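Local coordinates for protein putative dehydrogenase (Pseudomonas fluorescens, PDB 6UUG) that is a flavin-dependent methanesulfinate monooxygenase, the oxygenase of a two-component system in bacterial assimilation of methyl sulfur compounds, at residues N206-I211 with T216-A221; A342-K347 with H397-W402. All blocks are in the same frame, centred on the assembly; numbering follows the deposited sequence.

Contact 1: N206-I211 with T216-A221; sequences NDWNNI and TDSGSA
Trp208 lays its indole against Ser218, both its CB and its backbone, in the loop that joins strand 202-204 to strand 221-228. A first torsion of 178° turns CG away from its own backbone N, and the ring lies against residues 216-219. Ser218 CB sits over the centre of the six-membered ring, 3.4 Å from its centroid and 11° off the normal, a CH-pi contact; Ser218 N lies over the same face, 3.2 Å from Trp208 CG. Asn210 CB covers the opposite face nearer the rim, so the indole is sandwiched. The indole N-H bonds to Gln213 O, as does Thr216 OG1, while Ser218 OG reaches Ser169. Gly219 CA lies 3.9 Å from Trp208 CA, and glycine fits because a CB would run into Trp208 N and Asp207 OD1. Beside it, Asp207, its CG between backbone N and carbonyl carbon, swings its carboxylate across the loop, and OD1 accepts Ser220 N through its syn lone pair at 2.8 Å, the N-H bent to 146°. Packing on both faces and the bond to Gln213 O should restrict rotation of the indole, while Asp207 satisfies a backbone N-H where no regular strand pairing joins the two segments.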
loop_
_atom_site.group_PDB
_atom_site.type_symbol
_atom_site.label_atom_id
_atom_site.label_comp_id
_atom_site.label_asym_id
_atom_site.label_seq_id
_atom_site.Cartn_x
_atom_site.Cartn_y
_atom_site.Cartn_z
ATOM N N ASN A 206 39.621 2.964 6.958
ATOM C CA ASN A 206 38.606 3.171 7.989
ATOM C C ASN A 206 37.966 4.551 7.845
ATOM O O ASN A 206 37.836 5.314 8.804
ATOM C CB ASN A 206 39.192 2.976 9.390
ATOM C CG ASN A 206 38.205 2.328 10.353
ATOM O OD1 ASN A 206 36.995 2.299 10.104
ATOM N ND2 ASN A 206 38.722 1.803 11.460
ATOM N N ASP A 207 37.584 4.871 6.610
ATOM C CA ASP A 207 36.856 6.089 6.283
ATOM C C ASP A 207 35.353 5.855 6.188
ATOM O O ASP A 207 34.629 6.729 5.696
ATOM C CB ASP A 207 37.374 6.666 4.965
ATOM C CG ASP A 207 37.412 5.630 3.858
ATOM O OD1 ASP A 207 37.712 4.454 4.161
ATOM O OD2 ASP A 207 37.136 5.983 2.692
ATOM N N TRP A 208 34.877 4.695 6.635
ATOM C CA TRP A 208 33.461 4.360 6.550
ATOM C C TRP A 208 32.614 5.414 7.254
ATOM O O TRP A 208 32.756 5.639 8.460
ATOM C CB TRP A 208 33.225 2.982 7.161
ATOM C CG TRP A 208 31.791 2.560 7.164
ATOM C CD1 TRP A 208 31.021 2.273 8.261
ATOM C CD2 TRP A 208 30.946 2.372 6.018
ATOM N NE1 TRP A 208 29.749 1.917 7.864
ATOM C CE2 TRP A 208 29.679 1.968 6.494
ATOM C CE3 TRP A 208 31.136 2.508 4.638
ATOM C CZ2 TRP A 208 28.611 1.690 5.636
ATOM C CZ3 TRP A 208 30.073 2.233 3.787
ATOM C CH2 TRP A 208 28.826 1.833 4.290
ATOM N N ASN A 209 31.728 6.056 6.491
ATOM C CA ASN A 209 30.909 7.152 7.007
ATOM C C ASN A 209 29.558 7.076 6.295
ATOM O O ASN A 209 29.413 7.576 5.174
ATOM C CB ASN A 209 31.598 8.493 6.783
ATOM C CG ASN A 209 31.071 9.586 7.694
ATOM O OD1 ASN A 209 30.560 9.316 8.787
ATOM N ND2 ASN A 209 31.194 10.832 7.250
ATOM N N ASN A 210 28.580 6.457 6.952
ATOM C CA ASN A 210 27.299 6.149 6.331
ATOM C C ASN A 210 26.182 6.497 7.309
ATOM O O ASN A 210 26.419 6.634 8.511
ATOM C CB ASN A 210 27.261 4.674 5.928
ATOM C CG ASN A 210 26.175 4.367 4.933
ATOM O OD1 ASN A 210 25.000 4.319 5.291
ATOM N ND2 ASN A 210 26.560 4.132 3.676
ATOM N N ILE A 211 24.956 6.663 6.789
ATOM C CA ILE A 211 23.853 7.037 7.679
ATOM C C ILE A 211 23.414 5.856 8.535
ATOM O O ILE A 211 22.843 6.048 9.618
ATOM C CB ILE A 211 22.659 7.625 6.901
ATOM C CG1 ILE A 211 22.085 6.586 5.931
ATOM C CG2 ILE A 211 23.066 8.932 6.210
ATOM C CD1 ILE A 211 20.583 6.696 5.712
ATOM N N THR A 216 30.367 -0.936 11.101
ATOM C CA THR A 216 30.809 -2.091 10.322
ATOM C C THR A 216 32.151 -1.877 9.623
ATOM O O THR A 216 32.631 -2.799 8.954
ATOM C CB THR A 216 29.750 -2.468 9.275
ATOM O OG1 THR A 216 29.512 -1.351 8.400
ATOM C CG2 THR A 216 28.451 -2.867 9.957
ATOM N N ASP A 217 32.761 -0.692 9.745
ATOM C CA ASP A 217 34.079 -0.416 9.158
ATOM C C ASP A 217 34.107 -0.683 7.652
ATOM O O ASP A 217 35.115 -1.141 7.113
ATOM C CB ASP A 217 35.182 -1.234 9.851
ATOM C CG ASP A 217 35.291 -0.943 11.337
ATOM O OD1 ASP A 217 35.289 0.251 11.716
ATOM O OD2 ASP A 217 35.381 -1.914 12.128
ATOM N N SER A 218 33.006 -0.391 6.956
ATOM C CA SER A 218 32.906 -0.770 5.546
ATOM C C SER A 218 33.611 0.231 4.631
ATOM O O SER A 218 33.155 0.476 3.508
ATOM C CB SER A 218 31.436 -0.922 5.120
ATOM O OG SER A 218 30.795 -2.013 5.769
ATOM N N GLY A 219 34.729 0.795 5.091
ATOM C CA GLY A 219 35.456 1.803 4.341
ATOM C C GLY A 219 36.345 1.268 3.236
ATOM O O GLY A 219 36.000 0.287 2.573
ATOM N N SER A 220 37.500 1.900 3.036
ATOM C CA SER A 220 38.379 1.625 1.908
ATOM C C SER A 220 39.652 0.919 2.353
ATOM O O SER A 220 40.023 0.929 3.531
ATOM C CB SER A 220 38.755 2.920 1.175
ATOM O OG SER A 220 37.718 3.353 0.318
ATOM N N ALA A 221 40.326 0.309 1.377
ATOM C CA ALA A 221 41.642 -0.281 1.574
ATOM C C ALA A 221 42.489 -0.043 0.333
ATOM O O ALA A 221 41.974 0.017 -0.788
ATOM C CB ALA A 221 41.566 -1.785 1.868
#

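Contact 2: A342-K347 with H397-W402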
loop_
_atom_site.group_PDB
_atom_site.type_symbol
_atom_site.label_atom_id
_atom_site.label_comp_id
_atom_site.label_asym_id
_atom_site.label_seq_id
_atom_site.Cartn_x
_atom_site.Cartn_y
_atom_site.Cartn_z
ATOM N N ALA A 342 13.639 -19.612 -1.995
ATOM C CA ALA A 342 13.096 -19.442 -0.649
ATOM C C ALA A 342 13.777 -18.295 0.092
ATOM O O ALA A 342 13.127 -17.564 0.853
ATOM C CB ALA A 342 13.249 -20.744 0.149
ATOM N N ILE A 343 15.093 -18.147 -0.079
ATOM C CA ILE A 343 15.822 -17.061 0.579
ATOM C C ILE A 343 15.405 -15.714 -0.002
ATOM O O ILE A 343 15.190 -14.733 0.726
ATOM C CB ILE A 343 17.343 -17.268 0.443
ATOM C CG1 ILE A 343 17.809 -18.461 1.286
ATOM C CG2 ILE A 343 18.085 -15.992 0.867
ATOM C CD1 ILE A 343 19.229 -18.984 0.876
ATOM N N ALA A 344 15.329 -15.631 -1.331
ATOM C CA ALA A 344 14.944 -14.358 -1.944
ATOM C C ALA A 344 13.539 -13.958 -1.538
ATOM O O ALA A 344 13.268 -12.773 -1.320
ATOM C CB ALA A 344 15.041 -14.443 -3.469
ATOM N N THR A 345 12.638 -14.939 -1.412
ATOM C CA THR A 345 11.276 -14.664 -0.961
ATOM C C THR A 345 11.287 -14.078 0.445
ATOM O O THR A 345 10.619 -13.072 0.722
ATOM C CB THR A 345 10.463 -15.966 -1.001
ATOM O OG1 THR A 345 10.359 -16.428 -2.356
ATOM C CG2 THR A 345 9.071 -15.762 -0.445
ATOM N N ALA A 346 12.055 -14.698 1.347
ATOM C CA ALA A 346 12.185 -14.186 2.713
ATOM C C ALA A 346 12.826 -12.802 2.741
ATOM O O ALA A 346 12.415 -11.934 3.525
ATOM C CB ALA A 346 12.998 -15.166 3.569
ATOM N N LYS A 347 13.843 -12.579 1.900
ATOM C CA LYS A 347 14.533 -11.293 1.891
ATOM C C LYS A 347 13.617 -10.170 1.427
ATOM O O LYS A 347 13.642 -9.070 2.002
ATOM C CB LYS A 347 15.781 -11.373 1.000
ATOM C CG LYS A 347 16.722 -10.173 1.227
ATOM C CD LYS A 347 18.079 -10.331 0.554
ATOM C CE LYS A 347 18.882 -9.024 0.663
ATOM N NZ LYS A 347 19.389 -8.590 -0.659
ATOM N N HIS A 397 11.925 -9.412 -9.972
ATOM C CA HIS A 397 12.072 -9.920 -11.332
ATOM C C HIS A 397 12.461 -11.402 -11.318
ATOM O O HIS A 397 11.833 -12.230 -11.991
ATOM C CB HIS A 397 13.112 -9.058 -12.062
ATOM C CG HIS A 397 13.250 -9.359 -13.527
ATOM N ND1 HIS A 397 13.891 -10.490 -13.993
ATOM C CD2 HIS A 397 12.894 -8.648 -14.624
ATOM C CE1 HIS A 397 13.890 -10.478 -15.318
ATOM N NE2 HIS A 397 13.294 -9.373 -15.726
ATOM N N GLU A 398 13.474 -11.753 -10.518
ATOM C CA GLU A 398 13.926 -13.145 -10.400
ATOM C C GLU A 398 12.817 -14.057 -9.870
ATOM O O GLU A 398 12.587 -15.154 -10.393
ATOM C CB GLU A 398 15.159 -13.193 -9.483
ATOM C CG GLU A 398 15.625 -14.587 -9.084
ATOM C CD GLU A 398 16.466 -14.591 -7.802
ATOM O OE1 GLU A 398 17.349 -13.717 -7.663
ATOM O OE2 GLU A 398 16.222 -15.474 -6.934
ATOM N N LEU A 399 12.118 -13.622 -8.813
ATOM C CA LEU A 399 11.042 -14.430 -8.257
ATOM C C LEU A 399 9.883 -14.588 -9.235
ATOM O O LEU A 399 9.228 -15.635 -9.253
ATOM C CB LEU A 399 10.553 -13.813 -6.938
ATOM C CG LEU A 399 11.511 -13.969 -5.744
ATOM C CD1 LEU A 399 11.003 -13.222 -4.499
ATOM C CD2 LEU A 399 11.726 -15.454 -5.395
ATOM N N GLY A 400 9.610 -13.566 -10.045
ATOM C CA GLY A 400 8.571 -13.708 -11.047
ATOM C C GLY A 400 8.980 -14.692 -12.119
ATOM O O GLY A 400 8.149 -15.430 -12.643
ATOM N N ASP A 401 10.270 -14.720 -12.449
ATOM C CA ASP A 401 10.735 -15.688 -13.436
ATOM C C ASP A 401 10.497 -17.107 -12.942
ATOM O O ASP A 401 10.151 -17.990 -13.727
ATOM C CB ASP A 401 12.208 -15.452 -13.743
ATOM C CG ASP A 401 12.612 -15.917 -15.148
ATOM O OD1 ASP A 401 11.755 -16.018 -16.046
ATOM O OD2 ASP A 401 13.813 -16.192 -15.336
ATOM N N TRP A 402 10.655 -17.340 -11.636
ATOM C CA TRP A 402 10.293 -18.636 -11.063
ATOM C C TRP A 402 8.781 -18.839 -11.050
ATOM O O TRP A 402 8.272 -19.885 -11.461
ATOM C CB TRP A 402 10.836 -18.770 -9.636
ATOM C CG TRP A 402 10.224 -19.948 -8.952
ATOM C CD1 TRP A 402 9.301 -19.937 -7.940
ATOM C CD2 TRP A 402 10.438 -21.327 -9.280
ATOM N NE1 TRP A 402 8.952 -21.221 -7.605
ATOM C CE2 TRP A 402 9.631 -22.094 -8.417
ATOM C CE3 TRP A 402 11.242 -21.983 -10.218
ATOM C CZ2 TRP A 402 9.601 -23.495 -8.463
ATOM C CZ3 TRP A 402 11.220 -23.365 -10.258
ATOM C CH2 TRP A 402 10.402 -24.107 -9.388
#
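Leu399 reaches from helix 392-405 to the side of helix 333-360, its branched end meeting Ala344 and Thr345. Its CB leaves the backbone pointing at the other helix, and chi1 of -73° places CG beside its own backbone N, opposite the carbonyl carbon. CB and CG only carry the fork forward; the methyls do the touching. CD1 comes up against the backbone, 3.8 Å from Thr345 CA and 3.9 Å from Ala344 O. CD2 meets side chains instead, lying 3.5 Å from Thr345 OG1 and 4.0 Å from Ala344 CB. Leucine suits the place because its two methyls can fill neighbouring spots on a helix surface, and alanine because its lone methyl lets the branched end come close to the main chain. The helices belong to the helical C-terminal part of an acyl-CoA dehydrogenase-type fold, and here the axes of the two segments approach to 10.3 Å at 132°, a steep crossing between perpendicular and antiparallel. Thr345 presents a hydroxyl to the leucine without wasting its polarity: OG1, set beside the backbone N by a chi1 of -64°, hydrogen-bonds to Thr341 O one turn earlier, a usual way for threonine to live inside a buried helix. The axis of its side chain crosses that of Leu399 at about a right angle. Glu398 flanks the leucine, and OE2 ends 3.8 Å from Ala344 CB, a van der Waals contact; OE1 has a long, weak ion pair with Lys395. Glutamate suits this partly exposed position, where its extended chain can bring the carboxylate to the edge of the buried contact. On the far side of helix 333-360, Ile343 packs on helix 247-277 and Ala346 on helix 294-327. Trp304 and Val305 of the third subunit pack on Thr345 and Leu399 respectively, which brings this helix pair into the subunit interface.

The two contacts come in series along the chain, contact 1 closing well before contact 2 opens, and their centres lie 30 Å apart with about 15 Å between nearest atoms. They share no helix or strand. Contact 1 belongs to the beta-rich part, within a loop between strands 202-204 and 221-228, which pair antiparallel in one sheet; contact 2 joins helices 333-360 and 392-405 of the C-terminal helical part. Both also border other chains: residues 209-211 meet the second subunit, whereas contact 2 packs chiefly on the third. The loop of contact 1 and the helix pair of contact 2 thus lie near different neighbouring subunits of the four-chain assembly.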